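Local coordinates for protein Plm1 (Streptomyces sp. HK803, PDB 4HXY) that probably reduces the beta-keto group of a polyketide intermediate with NADPH, as the ketoreductase of the first module of phoslactomycin biosynthesis, at residues 182-187 with 398-403; 273-278 with 302-307; 316-321 with 355-360. All blocks are in the same frame, centred on the assembly; numbering follows the deposited sequence.

Interaction 1: 182-187 with 398-403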
loop_
_atom_site.group_PDB
_atom_site.type_symbol
_atom_site.label_atom_id
_atom_site.label_comp_id
_atom_site.label_asym_id
_atom_site.label_seq_id
_atom_site.Cartn_x
_atom_site.Cartn_y
_atom_site.Cartn_z
ATOM N N GLY A 182 10.190 18.164 -16.369
ATOM C CA GLY A 182 10.203 19.572 -16.002
ATOM C C GLY A 182 9.937 19.761 -14.515
ATOM O O GLY A 182 9.852 18.797 -13.743
ATOM N N THR A 183 9.818 21.024 -14.127
ATOM C CA THR A 183 9.669 21.437 -12.737
ATOM C C THR A 183 8.214 21.345 -12.286
ATOM O O THR A 183 7.334 21.750 -13.015
ATOM C CB THR A 183 10.118 22.913 -12.626
ATOM O OG1 THR A 183 11.502 22.998 -13.004
ATOM C CG2 THR A 183 9.946 23.445 -11.213
ATOM N N TRP A 184 7.964 20.832 -11.079
ATOM C CA TRP A 184 6.620 20.809 -10.515
ATOM C C TRP A 184 6.239 22.215 -10.051
ATOM O O TRP A 184 6.928 22.787 -9.216
ATOM C CB TRP A 184 6.550 19.821 -9.337
ATOM C CG TRP A 184 5.167 19.628 -8.804
ATOM C CD1 TRP A 184 4.005 19.525 -9.522
ATOM C CD2 TRP A 184 4.802 19.523 -7.432
ATOM N NE1 TRP A 184 2.933 19.347 -8.659
ATOM C CE2 TRP A 184 3.409 19.333 -7.379
ATOM C CE3 TRP A 184 5.528 19.557 -6.239
ATOM C CZ2 TRP A 184 2.723 19.195 -6.169
ATOM C CZ3 TRP A 184 4.833 19.427 -5.033
ATOM C CH2 TRP A 184 3.460 19.251 -5.022
ATOM N N THR A 185 5.149 22.750 -10.599
ATOM C CA THR A 185 4.721 24.133 -10.316
ATOM C C THR A 185 3.241 24.146 -9.967
ATOM O O THR A 185 2.410 24.650 -10.722
ATOM C CB THR A 185 5.014 25.071 -11.499
ATOM O OG1 THR A 185 4.367 24.583 -12.679
ATOM C CG2 THR A 185 6.513 25.215 -11.742
ATOM N N PRO A 186 2.893 23.588 -8.793
ATOM C CA PRO A 186 1.493 23.548 -8.400
ATOM C C PRO A 186 0.905 24.938 -8.211
ATOM O O PRO A 186 1.580 25.833 -7.687
ATOM C CB PRO A 186 1.531 22.830 -7.049
ATOM C CG PRO A 186 2.883 23.035 -6.540
ATOM C CD PRO A 186 3.772 23.065 -7.733
ATOM N N LYS A 187 -0.340 25.089 -8.618
ATOM C CA LYS A 187 -1.017 26.397 -8.659
ATOM C C LYS A 187 -2.214 26.442 -7.730
ATOM O O LYS A 187 -2.757 25.396 -7.316
ATOM C CB LYS A 187 -1.464 26.681 -10.100
ATOM C CG LYS A 187 -0.267 26.835 -11.044
ATOM C CD LYS A 187 -0.656 26.780 -12.488
ATOM C CE LYS A 187 0.575 26.633 -13.352
ATOM N NZ LYS A 187 1.263 25.315 -13.207
ATOM N N ALA A 398 8.147 11.944 -10.108
ATOM C CA ALA A 398 6.988 11.069 -10.079
ATOM C C ALA A 398 5.715 11.787 -10.509
ATOM O O ALA A 398 4.877 11.240 -11.236
ATOM C CB ALA A 398 6.818 10.435 -8.691
ATOM N N ILE A 399 5.568 13.030 -10.050
ATOM C CA ILE A 399 4.392 13.831 -10.342
ATOM C C ILE A 399 4.385 14.248 -11.801
ATOM O O ILE A 399 3.334 14.189 -12.449
ATOM C CB ILE A 399 4.314 15.087 -9.413
ATOM C CG1 ILE A 399 4.150 14.670 -7.959
ATOM C CG2 ILE A 399 3.163 16.044 -9.856
ATOM C CD1 ILE A 399 4.355 15.785 -6.960
ATOM N N MET A 400 5.551 14.665 -12.309
ATOM C CA MET A 400 5.653 15.297 -13.620
ATOM C C MET A 400 5.892 14.289 -14.746
ATOM O O MET A 400 6.020 14.675 -15.909
ATOM C CB MET A 400 6.764 16.349 -13.613
ATOM C CG MET A 400 6.471 17.562 -12.689
ATOM S SD MET A 400 4.974 18.445 -13.148
ATOM C CE MET A 400 5.466 19.298 -14.653
ATOM N N SER A 401 5.955 13.013 -14.394
ATOM C CA SER A 401 6.223 11.939 -15.357
ATOM C C SER A 401 5.246 11.961 -16.539
ATOM O O SER A 401 4.048 12.113 -16.343
ATOM C CB SER A 401 6.135 10.591 -14.628
ATOM O OG SER A 401 6.406 9.508 -15.501
ATOM N N ASP A 402 5.766 11.805 -17.755
ATOM C CA ASP A 402 4.926 11.844 -18.971
ATOM C C ASP A 402 4.013 10.628 -19.080
ATOM O O ASP A 402 3.016 10.661 -19.810
ATOM C CB ASP A 402 5.747 12.016 -20.267
ATOM C CG ASP A 402 6.939 11.071 -20.372
ATOM O OD1 ASP A 402 7.849 11.363 -21.202
ATOM O OD2 ASP A 402 6.989 10.048 -19.648
ATOM N N ARG A 403 4.354 9.573 -18.347
ATOM C CA ARG A 403 3.540 8.374 -18.295
ATOM C C ARG A 403 3.128 8.008 -16.871
ATOM O O ARG A 403 3.909 8.099 -15.923
ATOM C CB ARG A 403 4.278 7.214 -18.948
ATOM C CG ARG A 403 4.175 7.240 -20.471
ATOM C CD ARG A 403 5.042 6.168 -21.103
ATOM N NE ARG A 403 6.459 6.386 -20.820
ATOM C CZ ARG A 403 7.201 7.361 -21.351
ATOM N NH1 ARG A 403 6.663 8.238 -22.204
ATOM N NH2 ARG A 403 8.497 7.463 -21.034
HETATM O O HOH W 1 7.716 17.344 -17.374
#
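The extended loop 182-187 passes the C-terminal turn of helix 388-400, with the CA atoms of Trp184 and Met400 6.4 Å apart, and no direct hydrogen bond joins the two backbones. Side chains carry the contact instead, and the indole of Trp184 is at its centre. Ile399 reaches over one face of that ring: its CD1 sits 3.7 Å from the centroid of the six-membered ring and only 10° off the ring normal, a CH-pi contact, while its CG2 lies 3.5 Å from Trp184 NE1, which makes a weak hydrogen bond to Asp316 OD2. The opposite face is filled from within the loop by Pro186 CD, so the indole is packed between two aliphatic groups. Here the segment leading into strand 189-193 of the Rossmann-type KR fold meets a helix near the end of the chain, with Val207 of helix 198-210 also against the indole. Met400 comes to the ring edge as a Met-aromatic contact, its SD 3.9 Å from Trp184 CD1. Bends at chi2 and chi3 (-60° and -73°) fold the thioether back, and CE ends 3.5 Å from Thr183 O. Were Trp184 replaced by an alanine, Ile399 CD1 and Pro186 CD would probably face a gap and Met400 SD would lose its aromatic partner. Toward the surface, a water accepts from Gly182 N (2.8 Å) and donates a weak bond to Met400 O.

Interaction 2: 273-278 with 302-307. With NDP (NADPH dihydro-nicotinamide-adenine-dinucleotide phosphate), chain C.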
loop_
_atom_site.group_PDB
_atom_site.type_symbol
_atom_site.label_atom_id
_atom_site.label_comp_id
_atom_site.label_asym_id
_atom_site.label_seq_id
_atom_site.Cartn_x
_atom_site.Cartn_y
_atom_site.Cartn_z
ATOM N N VAL A 273 -3.589 18.094 -3.983
ATOM C CA VAL A 273 -3.528 17.428 -2.695
ATOM C C VAL A 273 -2.249 16.616 -2.607
ATOM O O VAL A 273 -1.929 15.856 -3.517
ATOM C CB VAL A 273 -4.697 16.473 -2.518
ATOM C CG1 VAL A 273 -4.470 15.613 -1.274
ATOM C CG2 VAL A 273 -6.006 17.254 -2.422
ATOM N N VAL A 274 -1.535 16.765 -1.497
ATOM C CA VAL A 274 -0.455 15.854 -1.147
ATOM C C VAL A 274 -0.878 15.214 0.169
ATOM O O VAL A 274 -1.071 15.907 1.162
ATOM C CB VAL A 274 0.889 16.555 -0.964
ATOM C CG1 VAL A 274 1.960 15.516 -0.553
ATOM C CG2 VAL A 274 1.289 17.251 -2.258
ATOM N N HIS A 275 -1.080 13.902 0.153
ATOM C CA HIS A 275 -1.631 13.208 1.315
ATOM C C HIS A 275 -0.517 12.506 2.068
ATOM O O HIS A 275 -0.103 11.412 1.691
ATOM C CB HIS A 275 -2.706 12.226 0.859
ATOM C CG HIS A 275 -3.362 11.440 1.952
ATOM N ND1 HIS A 275 -3.929 12.030 3.066
ATOM C CD2 HIS A 275 -3.622 10.115 2.050
ATOM C CE1 HIS A 275 -4.469 11.088 3.824
ATOM N NE2 HIS A 275 -4.332 9.918 3.213
ATOM N N ALA A 276 -0.050 13.143 3.142
ATOM C CA ALA A 276 0.993 12.586 4.001
ATOM C C ALA A 276 0.501 12.254 5.410
ATOM O O ALA A 276 1.297 11.823 6.251
ATOM C CB ALA A 276 2.176 13.510 4.053
ATOM N N ALA A 277 -0.793 12.398 5.671
ATOM C CA ALA A 277 -1.365 11.973 6.955
ATOM C C ALA A 277 -1.249 10.464 7.123
ATOM O O ALA A 277 -1.536 9.692 6.208
ATOM C CB ALA A 277 -2.828 12.394 7.072
ATOM N N GLY A 278 -0.881 10.042 8.323
ATOM C CA GLY A 278 -0.692 8.634 8.612
ATOM C C GLY A 278 -0.005 8.424 9.944
ATOM O O GLY A 278 0.525 9.364 10.553
ATOM N N GLU A 302 -8.895 5.953 4.951
ATOM C CA GLU A 302 -10.172 6.652 4.984
ATOM C C GLU A 302 -9.985 8.139 4.614
ATOM O O GLU A 302 -10.836 8.705 3.920
ATOM C CB GLU A 302 -10.875 6.451 6.336
ATOM C CG GLU A 302 -11.117 4.956 6.693
ATOM C CD GLU A 302 -11.814 4.136 5.590
ATOM O OE1 GLU A 302 -12.797 4.635 4.984
ATOM O OE2 GLU A 302 -11.370 2.988 5.318
ATOM N N GLY A 303 -8.888 8.757 5.057
ATOM C CA GLY A 303 -8.506 10.100 4.598
ATOM C C GLY A 303 -8.382 10.208 3.087
ATOM O O GLY A 303 -8.930 11.106 2.462
ATOM N N ALA A 304 -7.644 9.291 2.476
ATOM C CA ALA A 304 -7.467 9.329 1.035
ATOM C C ALA A 304 -8.770 9.141 0.270
ATOM O O ALA A 304 -8.995 9.822 -0.747
ATOM C CB ALA A 304 -6.443 8.293 0.604
ATOM N N LEU A 305 -9.614 8.220 0.748
ATOM C CA LEU A 305 -10.888 7.936 0.115
ATOM C C LEU A 305 -11.799 9.153 0.224
ATOM O O LEU A 305 -12.525 9.471 -0.716
ATOM C CB LEU A 305 -11.571 6.737 0.756
ATOM C CG LEU A 305 -10.941 5.397 0.362
ATOM C CD1 LEU A 305 -11.416 4.275 1.299
ATOM C CD2 LEU A 305 -11.151 5.008 -1.100
ATOM N N LEU A 306 -11.758 9.815 1.374
ATOM C CA LEU A 306 -12.595 11.014 1.572
ATOM C C LEU A 306 -12.110 12.134 0.656
ATOM O O LEU A 306 -12.921 12.789 -0.018
ATOM C CB LEU A 306 -12.556 11.454 3.028
ATOM C CG LEU A 306 -13.440 12.641 3.432
ATOM C CD1 LEU A 306 -14.908 12.397 3.097
ATOM C CD2 LEU A 306 -13.255 12.921 4.914
ATOM N N LEU A 307 -10.792 12.311 0.564
ATOM C CA LEU A 307 -10.226 13.330 -0.324
ATOM C C LEU A 307 -10.598 13.074 -1.778
ATOM O O LEU A 307 -10.916 13.996 -2.515
ATOM C CB LEU A 307 -8.713 13.404 -0.202
ATOM C CG LEU A 307 -8.172 14.014 1.090
ATOM C CD1 LEU A 307 -6.733 13.545 1.345
ATOM C CD2 LEU A 307 -8.261 15.539 1.058
HETATM P PA NDP C . 4.881 12.263 10.787
HETATM O O1A NDP C . 5.928 13.284 11.082
HETATM O O2A NDP C . 4.309 11.478 11.929
HETATM O O5B NDP C . 3.676 12.963 10.007
HETATM C C5B NDP C . 2.399 12.360 9.982
HETATM C C4B NDP C . 1.367 13.450 9.986
HETATM O O4B NDP C . 0.069 12.897 9.906
HETATM C C3B NDP C . 1.379 14.274 11.252
HETATM O O3B NDP C . 1.386 15.662 10.865
HETATM C C2B NDP C . 0.094 13.925 11.968
HETATM O O2B NDP C . -0.250 15.088 12.691
HETATM C C1B NDP C . -0.796 13.600 10.772
HETATM N N9A NDP C . -2.002 12.831 11.049
HETATM C C8A NDP C . -2.107 11.583 11.624
HETATM N N7A NDP C . -3.414 11.251 11.713
HETATM C C5A NDP C . -4.153 12.272 11.170
HETATM C C6A NDP C . -5.510 12.477 10.980
HETATM N N6A NDP C . -6.455 11.610 11.329
HETATM N N1A NDP C . -5.915 13.667 10.401
HETATM C C2A NDP C . -4.986 14.613 9.986
HETATM N N3A NDP C . -3.641 14.426 10.174
HETATM C C4A NDP C . -3.251 13.259 10.753
HETATM O O3 NDP C . 5.415 11.180 9.722
HETATM P PN NDP C . 6.275 11.428 8.413
HETATM O O1N NDP C . 7.491 10.594 8.548
HETATM O O2N NDP C . 6.425 12.850 8.049
HETATM O O5D NDP C . 5.449 10.641 7.294
HETATM C C5D NDP C . 4.371 11.232 6.617
HETATM C C4D NDP C . 3.845 10.237 5.596
HETATM O O4D NDP C . 4.908 9.701 4.828
HETATM C C3D NDP C . 3.161 9.059 6.250
HETATM O O3D NDP C . 1.946 8.817 5.608
HETATM C C2D NDP C . 4.098 7.890 6.030
HETATM O O2D NDP C . 3.432 6.646 5.960
HETATM C C1D NDP C . 4.813 8.294 4.757
HETATM N N1N NDP C . 6.165 7.726 4.681
HETATM C C2N NDP C . 7.164 8.187 5.489
HETATM C C3N NDP C . 8.413 7.565 5.556
HETATM C C7N NDP C . 9.516 8.113 6.374
HETATM O O7N NDP C . 10.750 7.534 6.178
HETATM N N7N NDP C . 9.390 9.064 7.287
HETATM C C4N NDP C . 8.760 6.573 4.479
HETATM C C5N NDP C . 7.602 6.147 3.639
HETATM C C6N NDP C . 6.370 6.748 3.754
HETATM P P2B NDP C . -1.343 15.107 13.858
HETATM O O1X NDP C . -1.241 16.497 14.443
HETATM O O2X NDP C . -1.039 14.028 14.907
HETATM O O3X NDP C . -2.680 14.822 13.309
#
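His275 presses its imidazole against helix 290-310, with CD2 3.7 Å from Ala304 CB and ND1 3.6 Å from Leu307 CD1. The same leucine methyl also meets Val273 CG1 at 4.0 Å, bridging two side chains that project from one side of strand 270-275. A chi1 of -180°, which sets CG beside the carbonyl carbon, turns the imidazole toward the helix at Gly303; this residue offers backbone alone, its C 4.1 Å from His275 NE2. The strand and helix segments run nearly antiparallel, at 166°, with their axes 10.2 Å apart, as in a helix packed lengthwise against the sheet of a Rossmann-type fold. Both ring nitrogens are engaged beyond the contact: ND1 hydrogen-bonds to Thr193 OG1 and NE2 to Lys300 O, and together these fix the turn of the ring. Leu342 of helix 333-351 packs on both His275 and Ala304. Past the strand end, the chain turns into the NADPH pocket. There Ala276 O accepts a hydrogen bond from NADPH O3D at 3.1 Å, and Gly278 N donates a weak one to O4B of the cofactor.

Interaction 3: 316-321 with 355-360. With NDP (NADPH dihydro-nicotinamide-adenine-dinucleotide phosphate), chain C.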
loop_
_atom_site.group_PDB
_atom_site.type_symbol
_atom_site.label_atom_id
_atom_site.label_comp_id
_atom_site.label_asym_id
_atom_site.label_seq_id
_atom_site.Cartn_x
_atom_site.Cartn_y
_atom_site.Cartn_z
ATOM N N ASP A 316 -3.455 17.702 -9.396
ATOM C CA ASP A 316 -2.626 16.629 -8.871
ATOM C C ASP A 316 -3.196 16.062 -7.582
ATOM O O ASP A 316 -3.766 16.792 -6.769
ATOM C CB ASP A 316 -1.193 17.125 -8.629
ATOM C CG ASP A 316 -0.383 17.144 -9.889
ATOM O OD1 ASP A 316 -0.269 16.073 -10.542
ATOM O OD2 ASP A 316 0.115 18.239 -10.243
ATOM N N PHE A 317 -3.029 14.759 -7.420
ATOM C CA PHE A 317 -3.478 14.023 -6.242
ATOM C C PHE A 317 -2.357 13.054 -5.920
ATOM O O PHE A 317 -2.203 12.036 -6.613
ATOM C CB PHE A 317 -4.777 13.296 -6.602
ATOM C CG PHE A 317 -5.445 12.569 -5.467
ATOM C CD1 PHE A 317 -6.355 13.205 -4.655
ATOM C CD2 PHE A 317 -5.254 11.218 -5.300
ATOM C CE1 PHE A 317 -7.019 12.523 -3.635
ATOM C CE2 PHE A 317 -5.927 10.522 -4.284
ATOM C CZ PHE A 317 -6.790 11.187 -3.443
ATOM N N VAL A 318 -1.573 13.403 -4.900
ATOM C CA VAL A 318 -0.289 12.772 -4.629
ATOM C C VAL A 318 -0.386 12.044 -3.302
ATOM O O VAL A 318 -0.608 12.659 -2.260
ATOM C CB VAL A 318 0.853 13.794 -4.580
ATOM C CG1 VAL A 318 2.216 13.106 -4.382
ATOM C CG2 VAL A 318 0.871 14.617 -5.886
ATOM N N LEU A 319 -0.220 10.737 -3.356
ATOM C CA LEU A 319 -0.275 9.901 -2.141
ATOM C C LEU A 319 1.121 9.459 -1.692
ATOM O O LEU A 319 1.904 8.969 -2.489
ATOM C CB LEU A 319 -1.165 8.685 -2.409
ATOM C CG LEU A 319 -2.578 9.018 -2.902
ATOM C CD1 LEU A 319 -3.375 7.744 -3.223
ATOM C CD2 LEU A 319 -3.336 9.869 -1.910
ATOM N N PHE A 320 1.441 9.670 -0.414
ATOM C CA PHE A 320 2.701 9.198 0.142
ATOM C C PHE A 320 2.515 7.806 0.725
ATOM O O PHE A 320 1.956 7.627 1.820
ATOM C CB PHE A 320 3.215 10.174 1.187
ATOM C CG PHE A 320 4.056 11.287 0.625
ATOM C CD1 PHE A 320 3.876 11.770 -0.658
ATOM C CD2 PHE A 320 5.080 11.814 1.390
ATOM C CE1 PHE A 320 4.688 12.781 -1.175
ATOM C CE2 PHE A 320 5.911 12.819 0.884
ATOM C CZ PHE A 320 5.702 13.316 -0.393
ATOM N N SER A 321 2.947 6.820 -0.052
ATOM C CA SER A 321 2.911 5.448 0.340
ATOM C C SER A 321 4.290 4.999 0.844
ATOM O O SER A 321 5.151 5.830 1.112
ATOM C CB SER A 321 2.404 4.610 -0.843
ATOM O OG SER A 321 2.220 3.261 -0.482
ATOM N N ARG A 355 -6.034 12.614 -12.572
ATOM C CA ARG A 355 -4.619 12.519 -12.218
ATOM C C ARG A 355 -4.444 11.966 -10.809
ATOM O O ARG A 355 -5.208 12.298 -9.909
ATOM C CB ARG A 355 -3.917 13.881 -12.355
ATOM C CG ARG A 355 -3.535 14.175 -13.822
ATOM C CD ARG A 355 -2.851 15.491 -13.995
ATOM N NE ARG A 355 -1.578 15.543 -13.291
ATOM C CZ ARG A 355 -0.423 15.074 -13.752
ATOM N NH1 ARG A 355 0.670 15.207 -13.003
ATOM N NH2 ARG A 355 -0.343 14.482 -14.940
ATOM N N ALA A 356 -3.459 11.078 -10.654
ATOM C CA ALA A 356 -3.096 10.533 -9.341
ATOM C C ALA A 356 -1.776 9.816 -9.419
ATOM O O ALA A 356 -1.492 9.145 -10.402
ATOM C CB ALA A 356 -4.160 9.573 -8.811
ATOM N N VAL A 357 -0.942 9.985 -8.399
ATOM C CA VAL A 357 0.241 9.164 -8.227
ATOM C C VAL A 357 0.409 8.778 -6.766
ATOM O O VAL A 357 0.188 9.600 -5.875
ATOM C CB VAL A 357 1.506 9.835 -8.746
ATOM C CG1 VAL A 357 1.811 11.184 -8.007
ATOM C CG2 VAL A 357 2.709 8.814 -8.709
ATOM N N SER A 358 0.803 7.523 -6.548
ATOM C CA SER A 358 1.170 7.044 -5.227
ATOM C C SER A 358 2.633 6.690 -5.257
ATOM O O SER A 358 3.039 5.805 -6.018
ATOM C CB SER A 358 0.348 5.825 -4.849
ATOM O OG SER A 358 0.636 5.402 -3.520
ATOM N N VAL A 359 3.442 7.371 -4.461
ATOM C CA VAL A 359 4.875 7.056 -4.431
ATOM C C VAL A 359 5.125 6.202 -3.200
ATOM O O VAL A 359 4.870 6.654 -2.080
ATOM C CB VAL A 359 5.762 8.317 -4.357
ATOM C CG1 VAL A 359 7.234 7.945 -4.322
ATOM C CG2 VAL A 359 5.520 9.240 -5.563
ATOM N N ALA A 360 5.639 4.988 -3.422
ATOM C CA ALA A 360 5.965 4.067 -2.326
ATOM C C ALA A 360 7.406 4.353 -1.907
ATOM O O ALA A 360 8.361 3.850 -2.483
ATOM C CB ALA A 360 5.762 2.640 -2.772
HETATM P PA NDP C . 4.881 12.263 10.787
HETATM O O1A NDP C . 5.928 13.284 11.082
HETATM O O2A NDP C . 4.309 11.478 11.929
HETATM O O5B NDP C . 3.676 12.963 10.007
HETATM C C5B NDP C . 2.399 12.360 9.982
HETATM C C4B NDP C . 1.367 13.450 9.986
HETATM O O4B NDP C . 0.069 12.897 9.906
HETATM C C3B NDP C . 1.379 14.274 11.252
HETATM O O3B NDP C . 1.386 15.662 10.865
HETATM C C2B NDP C . 0.094 13.925 11.968
HETATM O O2B NDP C . -0.250 15.088 12.691
HETATM C C1B NDP C . -0.796 13.600 10.772
HETATM N N9A NDP C . -2.002 12.831 11.049
HETATM C C8A NDP C . -2.107 11.583 11.624
HETATM N N7A NDP C . -3.414 11.251 11.713
HETATM C C5A NDP C . -4.153 12.272 11.170
HETATM C C6A NDP C . -5.510 12.477 10.980
HETATM N N6A NDP C . -6.455 11.610 11.329
HETATM N N1A NDP C . -5.915 13.667 10.401
HETATM C C2A NDP C . -4.986 14.613 9.986
HETATM N N3A NDP C . -3.641 14.426 10.174
HETATM C C4A NDP C . -3.251 13.259 10.753
HETATM O O3 NDP C . 5.415 11.180 9.722
HETATM P PN NDP C . 6.275 11.428 8.413
HETATM O O1N NDP C . 7.491 10.594 8.548
HETATM O O2N NDP C . 6.425 12.850 8.049
HETATM O O5D NDP C . 5.449 10.641 7.294
HETATM C C5D NDP C . 4.371 11.232 6.617
HETATM C C4D NDP C . 3.845 10.237 5.596
HETATM O O4D NDP C . 4.908 9.701 4.828
HETATM C C3D NDP C . 3.161 9.059 6.250
HETATM O O3D NDP C . 1.946 8.817 5.608
HETATM C C2D NDP C . 4.098 7.890 6.030
HETATM O O2D NDP C . 3.432 6.646 5.960
HETATM C C1D NDP C . 4.813 8.294 4.757
HETATM N N1N NDP C . 6.165 7.726 4.681
HETATM C C2N NDP C . 7.164 8.187 5.489
HETATM C C3N NDP C . 8.413 7.565 5.556
HETATM C C7N NDP C . 9.516 8.113 6.374
HETATM O O7N NDP C . 10.750 7.534 6.178
HETATM N N7N NDP C . 9.390 9.064 7.287
HETATM C C4N NDP C . 8.760 6.573 4.479
HETATM C C5N NDP C . 7.602 6.147 3.639
HETATM C C6N NDP C . 6.370 6.748 3.754
HETATM P P2B NDP C . -1.343 15.107 13.858
HETATM O O1X NDP C . -1.241 16.497 14.443
HETATM O O2X NDP C . -1.039 14.028 14.907
HETATM O O3X NDP C . -2.680 14.822 13.309
#
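Two neighbouring parallel strands of the Rossmann-type sheet, 316-322 and 357-361, are joined here by a regular ladder that lies between a salt bridge at one end and the cofactor at the other. Leu319 supplies both its N and its O: N donates to Val357 O at 2.8 Å, nearly straight at 176°, and O accepts from Val359 N. The flanking bonds are Val357 N to Phe317 O and Ser321 N to Val359 O, the last more bent (140°), with the donor tilted from the carbonyl plane. On one face of the sheet Val318 and Val357 lie side by side, and Val357 CG1 touches both methyls of its neighbour, 4.1 Å from Val318 CG1. The other face carries Leu319 and Ser358, whose OG lies 3.3 Å from Ser321 CB. Ser321 and Ser358 both hydrogen-bond through OG to Asp343 OD1, so on this face a single carboxylate oxygen ties the two strands to helix 333-351.

Just ahead of the first backbone bond Arg355, its chain bent at chi3, offers NE and NH1, along one edge of its guanidinium, to the same oxygen, Asp316 OD1. NH1 reaches OD1 at 2.8 Å through the syn lone pair, whereas NE, 3.1 Å from OD1, approaches from above the carboxylate plane. OD1 lies near the guanidinium plane, yet the two flat groups are turned 75° apart. Arg355 O is bound in turn by Arg349, whose guanidinium also makes a cation-pi contact with Phe317.

At the far end Ser321 O comes 3.1 Å from NADPH C6N, and Phe320 presents its ring edge toward O4D of the cofactor. Cofactor binding at the C-terminal ends of parallel strands is the hallmark of the Rossmann fold, to which short-chain dehydrogenase/reductases belong.

How the interactions relate
The three contacts form a connected path from a partly exposed contact far from the chain's centre to the cofactor. Interactions 2 and 3, with centres about 10 Å apart, share the sheet: His275 N and Val318 O are 2.8 Å apart, as are Val273 O and Val318 N, both probable hydrogen bonds between adjacent strands. Both contacts touch NADPH. Interaction 1 lies about 12 Å from interaction 3, centre to centre, and its Ile399 side chain is about 13 Å from the cofactor. It meets interaction 3 where Ile399 O probably accepts from Arg355 NH1 at 2.9 Å, and it reaches interaction 2 through Trp184 CH2, 4.0 Å from Val274 CG2. Along the chain, interaction 1 encloses the other two.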